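Local coordinates for Lmo0812 protein (Listeria monocytogenes serovar 1/2a, PDB 4YF1) that probably hydrolyses the 3'-diphosphate of guanosine-3',5'-bis(diphosphate), as an all-helical member of the HD-domain family, at residues V118-L132 with F173-F185. Numbering follows the deposited sequence.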
loop_
_atom_site.group_PDB
_atom_site.type_symbol
_atom_site.label_atom_id
_atom_site.label_comp_id
_atom_site.label_asym_id
_atom_site.label_seq_id
_atom_site.Cartn_x
_atom_site.Cartn_y
_atom_site.Cartn_z
ATOM N N VAL A 118 -0.600 -3.963 16.370
ATOM C CA VAL A 118 -0.307 -5.390 16.586
ATOM C C VAL A 118 0.211 -6.079 15.301
ATOM O O VAL A 118 1.180 -6.841 15.369
ATOM C CB VAL A 118 -1.473 -6.136 17.212
ATOM C CG1 VAL A 118 -1.165 -7.585 17.418
ATOM C CG2 VAL A 118 -1.925 -5.498 18.520
ATOM N N ALA A 119 -0.374 -5.768 14.144
ATOM C CA ALA A 119 0.078 -6.348 12.884
ATOM C C ALA A 119 1.539 -5.997 12.596
ATOM O O ALA A 119 2.322 -6.839 12.154
ATOM C CB ALA A 119 -0.808 -5.910 11.738
ATOM N N ASP A 120 1.887 -4.745 12.844
ATOM C CA ASP A 120 3.257 -4.280 12.666
ATOM C C ASP A 120 4.203 -5.082 13.588
ATOM O O ASP A 120 5.245 -5.560 13.147
ATOM C CB ASP A 120 3.338 -2.799 13.018
ATOM C CG ASP A 120 4.786 -2.260 12.995
ATOM O OD1 ASP A 120 5.445 -2.367 11.947
ATOM O OD2 ASP A 120 5.228 -1.702 14.007
ATOM N N LYS A 121 3.822 -5.241 14.848
ATOM C CA LYS A 121 4.678 -6.009 15.818
ATOM C C LYS A 121 4.750 -7.475 15.518
ATOM O O LYS A 121 5.753 -8.118 15.774
ATOM C CB LYS A 121 4.195 -5.840 17.252
ATOM C CG LYS A 121 4.809 -4.657 17.926
ATOM C CD LYS A 121 4.438 -3.380 17.259
ATOM C CE LYS A 121 5.611 -2.438 17.288
ATOM N NZ LYS A 121 5.099 -1.083 16.924
ATOM N N LEU A 122 3.642 -8.017 15.042
ATOM C CA LEU A 122 3.592 -9.430 14.679
ATOM C C LEU A 122 4.566 -9.769 13.568
ATOM O O LEU A 122 5.325 -10.729 13.695
ATOM C CB LEU A 122 2.148 -9.844 14.287
ATOM C CG LEU A 122 1.933 -11.282 13.799
ATOM C CD1 LEU A 122 2.467 -12.346 14.733
ATOM C CD2 LEU A 122 0.450 -11.559 13.498
ATOM N N ASP A 123 4.577 -8.997 12.485
ATOM C CA ASP A 123 5.515 -9.299 11.419
ATOM C C ASP A 123 6.970 -9.158 11.931
ATOM O O ASP A 123 7.821 -9.957 11.549
ATOM C CB ASP A 123 5.321 -8.422 10.199
ATOM C CG ASP A 123 6.237 -8.825 9.054
ATOM O OD1 ASP A 123 6.113 -9.965 8.525
ATOM O OD2 ASP A 123 7.073 -8.001 8.667
ATOM N N ASN A 124 7.233 -8.133 12.751
ATOM C CA ASN A 124 8.587 -7.930 13.344
ATOM C C ASN A 124 9.023 -9.142 14.172
ATOM O O ASN A 124 10.116 -9.655 13.968
ATOM C CB ASN A 124 8.626 -6.676 14.238
ATOM C CG ASN A 124 8.551 -5.370 13.460
ATOM O OD1 ASN A 124 8.674 -5.338 12.228
ATOM N ND2 ASN A 124 8.365 -4.261 14.194
ATOM N N LEU A 125 8.194 -9.579 15.123
ATOM C CA LEU A 125 8.533 -10.758 15.953
ATOM C C LEU A 125 8.624 -12.061 15.163
ATOM O O LEU A 125 9.419 -12.960 15.515
ATOM C CB LEU A 125 7.629 -10.956 17.157
ATOM C CG LEU A 125 7.715 -9.976 18.299
ATOM C CD1 LEU A 125 7.047 -10.634 19.485
ATOM C CD2 LEU A 125 9.163 -9.617 18.635
ATOM N N THR A 126 7.831 -12.180 14.101
ATOM C CA THR A 126 7.942 -13.341 13.230
ATOM C C THR A 126 9.394 -13.422 12.708
ATOM O O THR A 126 9.994 -14.503 12.717
ATOM C CB THR A 126 6.943 -13.266 12.087
ATOM O OG1 THR A 126 5.622 -13.331 12.651
ATOM C CG2 THR A 126 7.140 -14.409 11.106
ATOM N N SER A 127 9.959 -12.287 12.300
ATOM C CA SER A 127 11.348 -12.274 11.811
ATOM C C SER A 127 12.346 -12.548 12.933
ATOM O O SER A 127 13.390 -13.167 12.694
ATOM C CB SER A 127 11.673 -10.952 11.115
ATOM O OG SER A 127 10.787 -10.780 10.010
ATOM N N VAL A 128 12.033 -12.083 14.143
ATOM C CA VAL A 128 12.880 -12.334 15.298
ATOM C C VAL A 128 12.902 -13.838 15.603
ATOM O O VAL A 128 13.980 -14.413 15.739
ATOM C CB VAL A 128 12.438 -11.546 16.555
ATOM C CG1 VAL A 128 13.244 -11.986 17.769
ATOM C CG2 VAL A 128 12.578 -10.040 16.333
ATOM N N LYS A 129 11.730 -14.474 15.695
ATOM C CA LYS A 129 11.658 -15.929 15.982
ATOM C C LYS A 129 12.488 -16.743 14.975
ATOM O O LYS A 129 13.205 -17.693 15.346
ATOM C CB LYS A 129 10.209 -16.429 15.984
ATOM C CG LYS A 129 10.065 -17.944 16.165
ATOM C CD LYS A 129 8.625 -18.384 15.961
ATOM C CE LYS A 129 8.479 -19.901 15.946
ATOM N NZ LYS A 129 8.840 -20.503 17.254
ATOM N N TYR A 130 12.367 -16.353 13.706
ATOM C CA TYR A 130 13.093 -16.973 12.608
ATOM C C TYR A 130 14.607 -16.852 12.841
ATOM O O TYR A 130 15.354 -17.838 12.690
ATOM C CB TYR A 130 12.683 -16.300 11.291
ATOM C CG TYR A 130 13.262 -16.925 10.050
ATOM C CD1 TYR A 130 14.529 -16.554 9.585
ATOM C CD2 TYR A 130 12.535 -17.867 9.312
ATOM C CE1 TYR A 130 15.065 -17.119 8.443
ATOM C CE2 TYR A 130 13.065 -18.439 8.164
ATOM C CZ TYR A 130 14.334 -18.060 7.738
ATOM O OH TYR A 130 14.872 -18.610 6.601
ATOM N N ALA A 131 15.056 -15.659 13.234
ATOM C CA ALA A 131 16.488 -15.431 13.500
ATOM C C ALA A 131 16.984 -16.253 14.690
ATOM O O ALA A 131 18.050 -16.873 14.619
ATOM C CB ALA A 131 16.765 -13.959 13.722
ATOM N N LEU A 132 16.193 -16.287 15.762
ATOM C CA LEU A 132 16.555 -17.041 16.970
ATOM C C LEU A 132 16.546 -18.555 16.769
ATOM O O LEU A 132 17.311 -19.272 17.432
ATOM C CB LEU A 132 15.633 -16.685 18.133
ATOM C CG LEU A 132 15.714 -15.245 18.639
ATOM C CD1 LEU A 132 14.629 -15.004 19.674
ATOM C CD2 LEU A 132 17.088 -14.916 19.215
ATOM N N PHE A 173 -5.257 -12.899 14.639
ATOM C CA PHE A 173 -3.819 -12.624 14.641
ATOM C C PHE A 173 -3.298 -12.071 15.966
ATOM O O PHE A 173 -2.091 -12.176 16.217
ATOM C CB PHE A 173 -3.335 -11.797 13.429
ATOM C CG PHE A 173 -3.652 -10.317 13.481
ATOM C CD1 PHE A 173 -2.789 -9.416 14.110
ATOM C CD2 PHE A 173 -4.781 -9.806 12.814
ATOM C CE1 PHE A 173 -3.028 -8.047 14.109
ATOM C CE2 PHE A 173 -5.026 -8.444 12.814
ATOM C CZ PHE A 173 -4.176 -7.552 13.463
ATOM N N PHE A 174 -4.179 -11.532 16.825
ATOM C CA PHE A 174 -3.739 -11.025 18.162
ATOM C C PHE A 174 -3.167 -12.201 18.980
ATOM O O PHE A 174 -2.157 -12.043 19.666
ATOM C CB PHE A 174 -4.897 -10.364 18.923
ATOM C CG PHE A 174 -5.149 -8.921 18.565
ATOM C CD1 PHE A 174 -4.939 -8.433 17.295
ATOM C CD2 PHE A 174 -5.696 -8.058 19.522
ATOM C CE1 PHE A 174 -5.202 -7.116 16.995
ATOM C CE2 PHE A 174 -5.935 -6.726 19.229
ATOM C CZ PHE A 174 -5.693 -6.259 17.971
ATOM N N ASP A 175 -3.813 -13.368 18.861
ATOM C CA ASP A 175 -3.389 -14.604 19.533
ATOM C C ASP A 175 -2.017 -15.077 19.016
ATOM O O ASP A 175 -1.204 -15.579 19.795
ATOM C CB ASP A 175 -4.440 -15.722 19.345
ATOM C CG ASP A 175 -5.803 -15.376 19.967
ATOM O OD1 ASP A 175 -5.824 -14.662 20.991
ATOM O OD2 ASP A 175 -6.852 -15.825 19.435
ATOM N N GLU A 176 -1.758 -14.895 17.720
ATOM C CA GLU A 176 -0.464 -15.275 17.118
ATOM C C GLU A 176 0.634 -14.397 17.721
ATOM O O GLU A 176 1.721 -14.873 18.032
ATOM C CB GLU A 176 -0.375 -15.089 15.605
ATOM C CG GLU A 176 -1.288 -15.946 14.785
ATOM C CD GLU A 176 -1.234 -15.579 13.315
ATOM O OE1 GLU A 176 -0.104 -15.538 12.751
ATOM O OE2 GLU A 176 -2.332 -15.365 12.739
ATOM N N TYR A 177 0.350 -13.111 17.843
ATOM C CA TYR A 177 1.333 -12.216 18.475
ATOM C C TYR A 177 1.573 -12.609 19.932
ATOM O O TYR A 177 2.744 -12.645 20.368
ATOM C CB TYR A 177 0.918 -10.768 18.384
ATOM C CG TYR A 177 1.855 -9.819 19.076
ATOM C CD1 TYR A 177 3.099 -9.550 18.546
ATOM C CD2 TYR A 177 1.497 -9.189 20.254
ATOM C CE1 TYR A 177 3.957 -8.662 19.166
ATOM C CE2 TYR A 177 2.356 -8.292 20.890
ATOM C CZ TYR A 177 3.580 -8.043 20.331
ATOM O OH TYR A 177 4.432 -7.165 20.925
ATOM N N ALA A 178 0.509 -12.878 20.684
ATOM C CA ALA A 178 0.658 -13.305 22.091
ATOM C C ALA A 178 1.566 -14.547 22.224
ATOM O O ALA A 178 2.455 -14.560 23.093
ATOM C CB ALA A 178 -0.679 -13.561 22.739
ATOM N N ARG A 179 1.347 -15.566 21.373
ATOM C CA ARG A 179 2.160 -16.782 21.390
ATOM C C ARG A 179 3.631 -16.481 21.096
ATOM O O ARG A 179 4.512 -17.038 21.741
ATOM C CB ARG A 179 1.628 -17.859 20.428
ATOM C CG ARG A 179 0.296 -18.475 20.832
ATOM C CD ARG A 179 -0.045 -19.721 19.999
ATOM N NE ARG A 179 0.037 -19.508 18.547
ATOM C CZ ARG A 179 -0.952 -19.071 17.762
ATOM N NH1 ARG A 179 -2.148 -18.758 18.255
ATOM N NH2 ARG A 179 -0.736 -18.922 16.463
ATOM N N LEU A 180 3.890 -15.611 20.114
ATOM C CA LEU A 180 5.261 -15.217 19.814
ATOM C C LEU A 180 5.947 -14.516 20.987
ATOM O O LEU A 180 7.142 -14.775 21.258
ATOM C CB LEU A 180 5.364 -14.326 18.578
ATOM C CG LEU A 180 5.521 -15.019 17.253
ATOM C CD1 LEU A 180 5.315 -14.054 16.118
ATOM C CD2 LEU A 180 6.902 -15.645 17.164
ATOM N N VAL A 181 5.229 -13.611 21.665
ATOM C CA VAL A 181 5.815 -12.909 22.823
ATOM C C VAL A 181 6.176 -13.902 23.926
ATOM O O VAL A 181 7.282 -13.819 24.513
ATOM C CB VAL A 181 4.893 -11.778 23.320
ATOM C CG1 VAL A 181 5.379 -11.171 24.636
ATOM C CG2 VAL A 181 4.803 -10.706 22.246
ATOM N N LYS A 182 5.270 -14.837 24.191
ATOM C CA LYS A 182 5.484 -15.881 25.203
ATOM C C LYS A 182 6.674 -16.781 24.844
ATOM O O LYS A 182 7.467 -17.161 25.725
ATOM C CB LYS A 182 4.214 -16.717 25.374
ATOM C CG LYS A 182 4.258 -17.729 26.512
ATOM C CD LYS A 182 2.891 -18.356 26.739
ATOM C CE LYS A 182 2.901 -19.327 27.908
ATOM N NZ LYS A 182 1.573 -19.983 28.086
ATOM N N TRP A 183 6.817 -17.090 23.555
ATOM C CA TRP A 183 7.922 -17.941 23.074
ATOM C C TRP A 183 9.276 -17.232 23.166
ATOM O O TRP A 183 10.248 -17.796 23.667
ATOM C CB TRP A 183 7.709 -18.374 21.615
ATOM C CG TRP A 183 8.674 -19.489 21.172
ATOM C CD1 TRP A 183 8.461 -20.836 21.268
ATOM C CD2 TRP A 183 9.973 -19.333 20.571
ATOM N NE1 TRP A 183 9.543 -21.526 20.775
ATOM C CE2 TRP A 183 10.484 -20.632 20.338
ATOM C CE3 TRP A 183 10.758 -18.226 20.220
ATOM C CZ2 TRP A 183 11.758 -20.857 19.770
ATOM C CZ3 TRP A 183 12.025 -18.447 19.636
ATOM C CH2 TRP A 183 12.509 -19.755 19.425
ATOM N N ILE A 184 9.348 -16.015 22.652
ATOM C CA ILE A 184 10.585 -15.267 22.661
ATOM C C ILE A 184 11.018 -14.795 24.067
ATOM O O ILE A 184 12.187 -14.912 24.402
ATOM C CB ILE A 184 10.525 -14.081 21.684
ATOM C CG1 ILE A 184 10.390 -14.602 20.252
ATOM C CG2 ILE A 184 11.749 -13.167 21.816
ATOM C CD1 ILE A 184 10.076 -13.537 19.234
ATOM N N PHE A 185 10.082 -14.312 24.883
ATOM C CA PHE A 185 10.403 -13.703 26.192
ATOM C C PHE A 185 9.956 -14.481 27.445
ATOM O O PHE A 185 9.647 -13.872 28.473
ATOM C CB PHE A 185 9.807 -12.269 26.241
ATOM C CG PHE A 185 10.272 -11.375 25.118
ATOM C CD1 PHE A 185 11.544 -10.824 25.127
ATOM C CD2 PHE A 185 9.431 -11.056 24.062
ATOM C CE1 PHE A 185 11.969 -9.978 24.113
ATOM C CE2 PHE A 185 9.854 -10.223 23.041
ATOM C CZ PHE A 185 11.132 -9.684 23.063
#
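Tyr177, Leu122 and Leu125 interlock where two helices, 118-132 and 173-184, run in the same general direction, their axes 9.5 Å apart at 42°. The packing is knobs-into-holes: Leu122 drops among Phe173, Glu176, Tyr177 and Leu180, and Leu125 among Tyr177, Leu180, Val181 and Ile184. Tyr177 enters the hole made by Val118, Lys121, Leu122 and Leu125; with CG anti to its backbone N (chi1 177°), its ring lies alongside the Lys121 side chain, CE1 3.4 Å from Lys121 CB. The two methyls of Leu122 part: CD1 meets Leu180 CD1 at 3.6 Å, while CD2 rests against Phe173 CB. Leu125 CD1 touches both Tyr177 CE1 and Val181 CG2. Buried Ile184 continues the row as a knob, its CD1 3.8 Å from Val128 CG1 and its CG2 against Leu132 CD1. At the N-terminal end, Val118 CG2 sits over one face of the Phe174 ring, a CH-pi contact 4.1 Å from the centroid, and Phe173 CE1 comes up to Ala119 N.

The solvent side holds Lys129, Trp183 and Thr126. The aliphatic part of Lys129 still presses tightly, CD 3.5 Å from Leu180 CD2, before the chain bends (chi4 64°) to set NZ over the indole face, 3.6 Å from the centroid of the five-membered ring. Leu132 CB meets that indole at its edge. Thr126 OG1 touches Leu180 CD1 and hydrogen-bonds Leu122 O, 2.8 Å away; that oxygen accepts OG1 and Thr126 N from opposite faces.

The helices thus meet mainly through apolar groups, with the Lys129-Trp183 cation-pi pair on the exposed side and the buried Tyr177 hydroxyl satisfied by Asn154. Asp120, of a probable HD-type motif, points away, consistent with helix 172-184 backing its helix without approaching the carboxylate.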